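Local coordinates for protein beta-n-acetylhexosaminidase (Streptococcus pneumoniae, PDB 4AZH) that probably removes terminal beta-linked N-acetylglucosamine units from glycans, as a family 20 glycoside hydrolase (beta-N-acetylhexosaminidase) module of the pneumococcal exoenzyme StrH, at residues I14-G19 with L327-D332; Y282-K287 with A336-E341. All blocks are in the same frame, centred on the assembly; numbering follows the deposited sequence.

Contact 1: residues I14-G19 with L327-D332. With LOG (N-acetylglucosaminono-1,5-lactone (Z)-oxime), chain E.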
loop_
_atom_site.group_PDB
_atom_site.type_symbol
_atom_site.label_atom_id
_atom_site.label_comp_id
_atom_site.label_asym_id
_atom_site.label_seq_id
_atom_site.Cartn_x
_atom_site.Cartn_y
_atom_site.Cartn_z
ATOM N N ILE A 14 3.595 -2.800 -5.497
ATOM C CA ILE A 14 2.792 -4.004 -5.325
ATOM C C ILE A 14 2.010 -3.834 -4.025
ATOM O O ILE A 14 2.588 -3.522 -2.997
ATOM C CB ILE A 14 3.666 -5.303 -5.340
ATOM C CG1 ILE A 14 2.849 -6.542 -4.968
ATOM C CG2 ILE A 14 4.867 -5.206 -4.389
ATOM C CD1 ILE A 14 1.785 -6.959 -5.977
ATOM N N SER A 15 0.689 -3.989 -4.077
ATOM C CA SER A 15 -0.133 -3.850 -2.881
ATOM C C SER A 15 -0.553 -5.209 -2.326
ATOM O O SER A 15 -1.019 -6.056 -3.076
ATOM C CB SER A 15 -1.388 -3.040 -3.170
ATOM O OG SER A 15 -2.235 -3.036 -2.028
ATOM N N ILE A 16 -0.427 -5.394 -1.015
ATOM C CA ILE A 16 -0.852 -6.644 -0.374
ATOM C C ILE A 16 -1.889 -6.402 0.709
ATOM O O ILE A 16 -1.634 -5.675 1.659
ATOM C CB ILE A 16 0.331 -7.404 0.272
ATOM C CG1 ILE A 16 1.484 -7.605 -0.732
ATOM C CG2 ILE A 16 -0.153 -8.739 0.845
ATOM C CD1 ILE A 16 1.144 -8.582 -1.863
ATOM N N ASP A 17 -3.042 -7.049 0.566
ATOM C CA ASP A 17 -4.127 -6.921 1.519
ATOM C C ASP A 17 -3.827 -7.828 2.691
ATOM O O ASP A 17 -4.295 -8.983 2.743
ATOM C CB ASP A 17 -5.471 -7.277 0.835
ATOM C CG ASP A 17 -6.660 -7.274 1.794
ATOM O OD1 ASP A 17 -6.551 -6.821 2.977
ATOM O OD2 ASP A 17 -7.727 -7.760 1.338
ATOM N N ALA A 18 -3.041 -7.331 3.637
ATOM C CA ALA A 18 -2.715 -8.116 4.841
ATOM C C ALA A 18 -3.604 -7.667 5.962
ATOM O O ALA A 18 -3.255 -7.784 7.118
ATOM C CB ALA A 18 -1.241 -7.952 5.228
ATOM N N GLY A 19 -4.744 -7.099 5.599
ATOM C CA GLY A 19 -5.740 -6.662 6.547
ATOM C C GLY A 19 -6.814 -7.725 6.654
ATOM O O GLY A 19 -7.189 -8.132 7.754
ATOM N N LEU A 327 -0.069 -2.145 -8.575
ATOM C CA LEU A 327 -0.780 -3.393 -8.816
ATOM C C LEU A 327 -1.275 -4.005 -7.487
ATOM O O LEU A 327 -0.516 -4.059 -6.508
ATOM C CB LEU A 327 0.172 -4.338 -9.487
ATOM C CG LEU A 327 -0.503 -5.567 -10.082
ATOM C CD1 LEU A 327 0.052 -5.869 -11.467
ATOM C CD2 LEU A 327 -0.378 -6.729 -9.121
ATOM N N SER A 328 -2.520 -4.477 -7.430
ATOM C CA SER A 328 -3.109 -4.803 -6.121
ATOM C C SER A 328 -3.590 -6.237 -5.965
ATOM O O SER A 328 -4.326 -6.762 -6.824
ATOM C CB SER A 328 -4.231 -3.821 -5.786
ATOM O OG SER A 328 -3.790 -2.477 -6.002
ATOM N N ILE A 329 -3.162 -6.870 -4.871
ATOM C CA ILE A 329 -3.626 -8.207 -4.519
ATOM C C ILE A 329 -4.571 -8.093 -3.336
ATOM O O ILE A 329 -4.211 -7.537 -2.300
ATOM C CB ILE A 329 -2.469 -9.165 -4.124
ATOM C CG1 ILE A 329 -1.313 -9.090 -5.138
ATOM C CG2 ILE A 329 -3.013 -10.576 -3.946
ATOM C CD1 ILE A 329 -1.696 -9.399 -6.579
ATOM N N TRP A 330 -5.781 -8.605 -3.498
ATOM C CA TRP A 330 -6.791 -8.463 -2.479
ATOM C C TRP A 330 -7.198 -9.810 -1.973
ATOM O O TRP A 330 -7.046 -10.807 -2.673
ATOM C CB TRP A 330 -7.996 -7.766 -3.051
ATOM C CG TRP A 330 -7.706 -6.376 -3.545
ATOM C CD1 TRP A 330 -7.525 -5.961 -4.870
ATOM C CD2 TRP A 330 -7.582 -5.148 -2.737
ATOM N NE1 TRP A 330 -7.304 -4.606 -4.924
ATOM C CE2 TRP A 330 -7.318 -4.063 -3.681
ATOM C CE3 TRP A 330 -7.634 -4.863 -1.383
ATOM C CZ2 TRP A 330 -7.126 -2.763 -3.262
ATOM C CZ3 TRP A 330 -7.450 -3.548 -0.973
ATOM C CH2 TRP A 330 -7.193 -2.518 -1.894
ATOM N N ALA A 331 -7.766 -9.841 -0.772
ATOM C CA ALA A 331 -8.137 -11.096 -0.126
ATOM C C ALA A 331 -9.598 -11.113 0.340
ATOM O O ALA A 331 -9.893 -11.422 1.499
ATOM C CB ALA A 331 -7.180 -11.373 1.021
ATOM N N ASP A 332 -10.503 -10.783 -0.585
ATOM C CA ASP A 332 -11.955 -10.581 -0.278
ATOM C C ASP A 332 -12.553 -11.799 0.419
ATOM O O ASP A 332 -13.435 -11.672 1.275
ATOM C CB ASP A 332 -12.755 -10.273 -1.539
ATOM C CG ASP A 332 -12.345 -8.951 -2.182
ATOM O OD1 ASP A 332 -11.164 -8.560 -2.057
ATOM O OD2 ASP A 332 -13.222 -8.298 -2.807
HETATM C C2 LOG E . -12.083 -2.640 -2.515
HETATM C C3 LOG E . -11.121 -3.672 -1.930
HETATM C C4 LOG E . -11.442 -5.015 -2.548
HETATM C C5 LOG E . -11.186 -4.905 -4.045
HETATM C C6 LOG E . -11.284 -6.304 -4.691
HETATM C C7 LOG E . -10.519 -0.877 -3.300
HETATM C C8 LOG E . -9.881 0.480 -3.016
HETATM N N2 LOG E . -11.470 -1.294 -2.409
HETATM O O1 LOG E . -13.478 -2.172 -5.697
HETATM O O3 LOG E . -11.187 -3.715 -0.441
HETATM O O4 LOG E . -10.572 -5.995 -2.043
HETATM O O5 LOG E . -12.118 -4.039 -4.601
HETATM O O6 LOG E . -12.620 -6.745 -4.745
HETATM C C1 LOG E . -12.424 -2.894 -3.882
HETATM O O7 LOG E . -10.203 -1.498 -4.316
HETATM N N1 LOG E . -13.143 -1.961 -4.417
HETATM O O HOH W 1 -4.182 -4.681 -2.313
#
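D17 OD2 receives the backbone N of A331 at 3.0 Å, on the anti side and 24° out of plane, and forms a salt bridge with R20, a ligand-pocket residue. With CG anti to the backbone N (chi1 176°), D17 reaches across to the loop that follows strand 322-330; its OD1 accepts from G19 N in an Asx turn. Aspartate's short carboxylate suits this strand end, linking two loops. D17 OD2 also lies in plane at the W330 indole edge. The broad, flat indole suits a sugar ring: one face takes the inhibitor, with LOG C5 3.7 Å above it, and a water sits over the opposite face. That water joins S15 OG (2.6 Å) to I329 O; serine's small hydroxyl can meet both the water and H44. D332 OD1 and OD2 accept from LOG O4 and O6, each at 2.6 Å. Behind the pocket the strands pair in parallel: S15 N to L327 O (2.7 Å), I329 N to S15 O, D17 N to I329 O. First and last strands thus close the TIM barrel. I14, I16, L327 and I329 turn their branched chains outward against helices 25-38 and 340-352, while strand 42-46 flanks 11-17.

Contact 2: residues Y282-K287 with A336-E341. With LOG (N-acetylglucosaminono-1,5-lactone (Z)-oxime), chain E.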
loop_
_atom_site.group_PDB
_atom_site.type_symbol
_atom_site.label_atom_id
_atom_site.label_comp_id
_atom_site.label_asym_id
_atom_site.label_seq_id
_atom_site.Cartn_x
_atom_site.Cartn_y
_atom_site.Cartn_z
ATOM N N TYR A 282 -5.995 -8.591 -8.553
ATOM C CA TYR A 282 -6.239 -10.006 -8.384
ATOM C C TYR A 282 -6.755 -10.261 -6.964
ATOM O O TYR A 282 -6.187 -9.787 -5.975
ATOM C CB TYR A 282 -4.989 -10.816 -8.680
ATOM C CG TYR A 282 -5.117 -12.274 -8.308
ATOM C CD1 TYR A 282 -6.188 -13.051 -8.786
ATOM C CD2 TYR A 282 -4.168 -12.894 -7.489
ATOM C CE1 TYR A 282 -6.305 -14.395 -8.444
ATOM C CE2 TYR A 282 -4.279 -14.240 -7.150
ATOM C CZ TYR A 282 -5.340 -14.984 -7.631
ATOM O OH TYR A 282 -5.466 -16.324 -7.307
ATOM N N ILE A 283 -7.877 -10.967 -6.886
ATOM C CA ILE A 283 -8.467 -11.368 -5.629
ATOM C C ILE A 283 -8.088 -12.851 -5.440
ATOM O O ILE A 283 -8.379 -13.676 -6.295
ATOM C CB ILE A 283 -9.981 -11.188 -5.709
ATOM C CG1 ILE A 283 -10.321 -9.689 -5.828
ATOM C CG2 ILE A 283 -10.655 -11.828 -4.527
ATOM C CD1 ILE A 283 -11.708 -9.442 -6.392
ATOM N N LEU A 284 -7.411 -13.161 -4.340
ATOM C CA LEU A 284 -6.905 -14.505 -4.074
ATOM C C LEU A 284 -8.022 -15.518 -4.282
ATOM O O LEU A 284 -9.106 -15.405 -3.687
ATOM C CB LEU A 284 -6.338 -14.617 -2.639
ATOM C CG LEU A 284 -5.144 -13.762 -2.187
ATOM C CD1 LEU A 284 -4.754 -14.089 -0.738
ATOM C CD2 LEU A 284 -3.925 -13.901 -3.104
ATOM N N GLY A 285 -7.764 -16.476 -5.170
ATOM C CA GLY A 285 -8.702 -17.569 -5.428
ATOM C C GLY A 285 -9.780 -17.320 -6.462
ATOM O O GLY A 285 -10.558 -18.225 -6.744
ATOM N N GLN A 286 -9.854 -16.103 -7.010
ATOM C CA GLN A 286 -10.914 -15.756 -7.978
ATOM C C GLN A 286 -10.762 -16.608 -9.220
ATOM O O GLN A 286 -9.654 -16.816 -9.705
ATOM C CB GLN A 286 -10.829 -14.281 -8.382
ATOM C CG GLN A 286 -12.014 -13.765 -9.179
ATOM C CD GLN A 286 -13.146 -13.213 -8.315
ATOM O OE1 GLN A 286 -13.189 -13.416 -7.101
ATOM N NE2 GLN A 286 -14.078 -12.509 -8.948
ATOM N N LYS A 287 -11.875 -17.095 -9.743
ATOM C CA LYS A 287 -11.825 -17.939 -10.927
ATOM C C LYS A 287 -12.480 -17.242 -12.130
ATOM O O LYS A 287 -13.321 -16.355 -11.944
ATOM C CB LYS A 287 -12.422 -19.324 -10.621
ATOM C CG LYS A 287 -11.494 -20.228 -9.811
ATOM C CD LYS A 287 -10.048 -20.135 -10.336
ATOM C CE LYS A 287 -9.114 -21.221 -9.792
ATOM N NZ LYS A 287 -8.246 -20.782 -8.658
ATOM N N ALA A 336 -9.252 -18.059 1.166
ATOM C CA ALA A 336 -8.580 -18.491 -0.054
ATOM C C ALA A 336 -7.099 -18.731 0.217
ATOM O O ALA A 336 -6.503 -18.072 1.059
ATOM C CB ALA A 336 -8.744 -17.441 -1.145
ATOM N N GLU A 337 -6.499 -19.662 -0.511
ATOM C CA GLU A 337 -5.090 -19.954 -0.310
ATOM C C GLU A 337 -4.211 -18.887 -0.947
ATOM O O GLU A 337 -4.426 -18.503 -2.097
ATOM C CB GLU A 337 -4.742 -21.313 -0.917
ATOM C CG GLU A 337 -3.273 -21.659 -0.742
ATOM C CD GLU A 337 -2.915 -23.029 -1.292
ATOM O OE1 GLU A 337 -3.778 -23.724 -1.865
ATOM O OE2 GLU A 337 -1.755 -23.413 -1.153
ATOM N N TYR A 338 -3.223 -18.395 -0.217
ATOM C CA TYR A 338 -2.304 -17.461 -0.825
ATOM C C TYR A 338 -1.196 -18.262 -1.482
ATOM O O TYR A 338 -0.475 -18.971 -0.804
ATOM C CB TYR A 338 -1.746 -16.459 0.186
ATOM C CG TYR A 338 -0.441 -15.853 -0.236
ATOM C CD1 TYR A 338 -0.378 -14.999 -1.346
ATOM C CD2 TYR A 338 0.745 -16.116 0.468
ATOM C CE1 TYR A 338 0.821 -14.439 -1.758
ATOM C CE2 TYR A 338 1.949 -15.539 0.069
ATOM C CZ TYR A 338 1.969 -14.714 -1.054
ATOM O OH TYR A 338 3.146 -14.144 -1.499
ATOM N N LYS A 339 -1.098 -18.150 -2.809
ATOM C CA LYS A 339 -0.129 -18.909 -3.587
ATOM C C LYS A 339 0.911 -17.976 -4.159
ATOM O O LYS A 339 0.705 -17.378 -5.226
ATOM C CB LYS A 339 -0.800 -19.661 -4.734
ATOM C CG LYS A 339 -1.780 -20.729 -4.312
ATOM C CD LYS A 339 -2.402 -21.331 -5.564
ATOM C CE LYS A 339 -3.629 -22.134 -5.162
ATOM N NZ LYS A 339 -4.242 -22.709 -6.380
ATOM N N GLU A 340 2.021 -17.866 -3.441
ATOM C CA GLU A 340 3.123 -16.975 -3.759
ATOM C C GLU A 340 3.335 -16.815 -5.253
ATOM O O GLU A 340 3.355 -15.690 -5.784
ATOM C CB GLU A 340 4.391 -17.551 -3.148
ATOM C CG GLU A 340 5.484 -16.557 -2.861
ATOM C CD GLU A 340 6.592 -17.212 -2.054
ATOM O OE1 GLU A 340 7.397 -17.963 -2.650
ATOM O OE2 GLU A 340 6.644 -16.996 -0.818
ATOM N N GLU A 341 3.457 -17.952 -5.927
ATOM C CA GLU A 341 3.842 -17.947 -7.319
ATOM C C GLU A 341 2.839 -17.233 -8.204
ATOM O O GLU A 341 3.239 -16.701 -9.228
ATOM C CB GLU A 341 4.144 -19.374 -7.845
ATOM C CG GLU A 341 2.912 -20.247 -8.138
ATOM C CD GLU A 341 2.251 -20.869 -6.887
ATOM O OE1 GLU A 341 2.724 -20.645 -5.711
ATOM O OE2 GLU A 341 1.241 -21.599 -7.097
HETATM C C2 LOG E . -12.083 -2.640 -2.515
HETATM C C3 LOG E . -11.121 -3.672 -1.930
HETATM C C4 LOG E . -11.442 -5.015 -2.548
HETATM C C5 LOG E . -11.186 -4.905 -4.045
HETATM C C6 LOG E . -11.284 -6.304 -4.691
HETATM C C7 LOG E . -10.519 -0.877 -3.300
HETATM C C8 LOG E . -9.881 0.480 -3.016
HETATM N N2 LOG E . -11.470 -1.294 -2.409
HETATM O O1 LOG E . -13.478 -2.172 -5.697
HETATM O O3 LOG E . -11.187 -3.715 -0.441
HETATM O O4 LOG E . -10.572 -5.995 -2.043
HETATM O O5 LOG E . -12.118 -4.039 -4.601
HETATM O O6 LOG E . -12.620 -6.745 -4.745
HETATM C C1 LOG E . -12.424 -2.894 -3.882
HETATM O O7 LOG E . -10.203 -1.498 -4.316
HETATM N N1 LOG E . -13.143 -1.961 -4.417
#
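L284 meets A336 and Y338 through apolar groups. Its CB lies 4.0 Å from A336 CB, and its two methyls divide the tyrosine between them: CD1 rests on Y338 CB at 3.9 Å, while CD2 comes to the ring edge, near the ring plane, 4.1 Å from CD1 of Y338. The leucine gains this reach by placing CG anti to its carbonyl carbon (chi1 -62°) and extending beyond it. Leucine suits the site because its forked end fits against both the stem and the rim of the aromatic. Y338 in turn meets F23 edge-to-face. The small A336 lets the backbones come close, its CB 3.3 Å from L284 O. Toward the pocket, the I283 CD1 methyl lies beside the inhibitor's hydroxymethyl arm, 3.6 Å from LOG C6, an apolar contact from the turn's first residue.

Backbone bonding shapes the 282-287 side. I283 to Q286 form a type II beta turn, closed by Q286 N to I283 O at 2.9 Å. G285 takes the third position at a phi of 87°, where the lack of a CB avoids the L284 carbonyl and leaves room for the A336 methyl. In this TIM-barrel domain the turn follows strand 282-283, which lies alongside the last barrel strand 322-330; the segment 336-341 leads into helix 340-352.

Side-chain hydrogen bonding holds the turn from within. G285 N donates to Y282 OH at 3.1 Å with a nearly straight N-H (162°), and that hydroxyl also bonds E342 of the helix, so the phenol ties turn to helix.

Charges lie farther out, where E340 forms a salt bridge with R30.

In the fold
Contact 1 is buried in the barrel wall, whereas contact 2 lies at the surface, the two centres about 10 Å apart. Strand 322-330 joins them: it pairs with strand 11-17 in contact 1 and, on its other side, with strand 282-283, through probable hydrogen bonds W330 N to Y282 O and L284 N to W330 O. I329 CG2 packs on L284 CD2, linking the two apolar regions, and segment 336-341 runs into helix 340-352, which backs contact 1. Chemistry follows place: sheet bonds and a carboxylate network in the core, apolar side chains and a tight turn outside. Both reach the inhibitor, contact 1 by polar and ring contacts, contact 2 through one isoleucine.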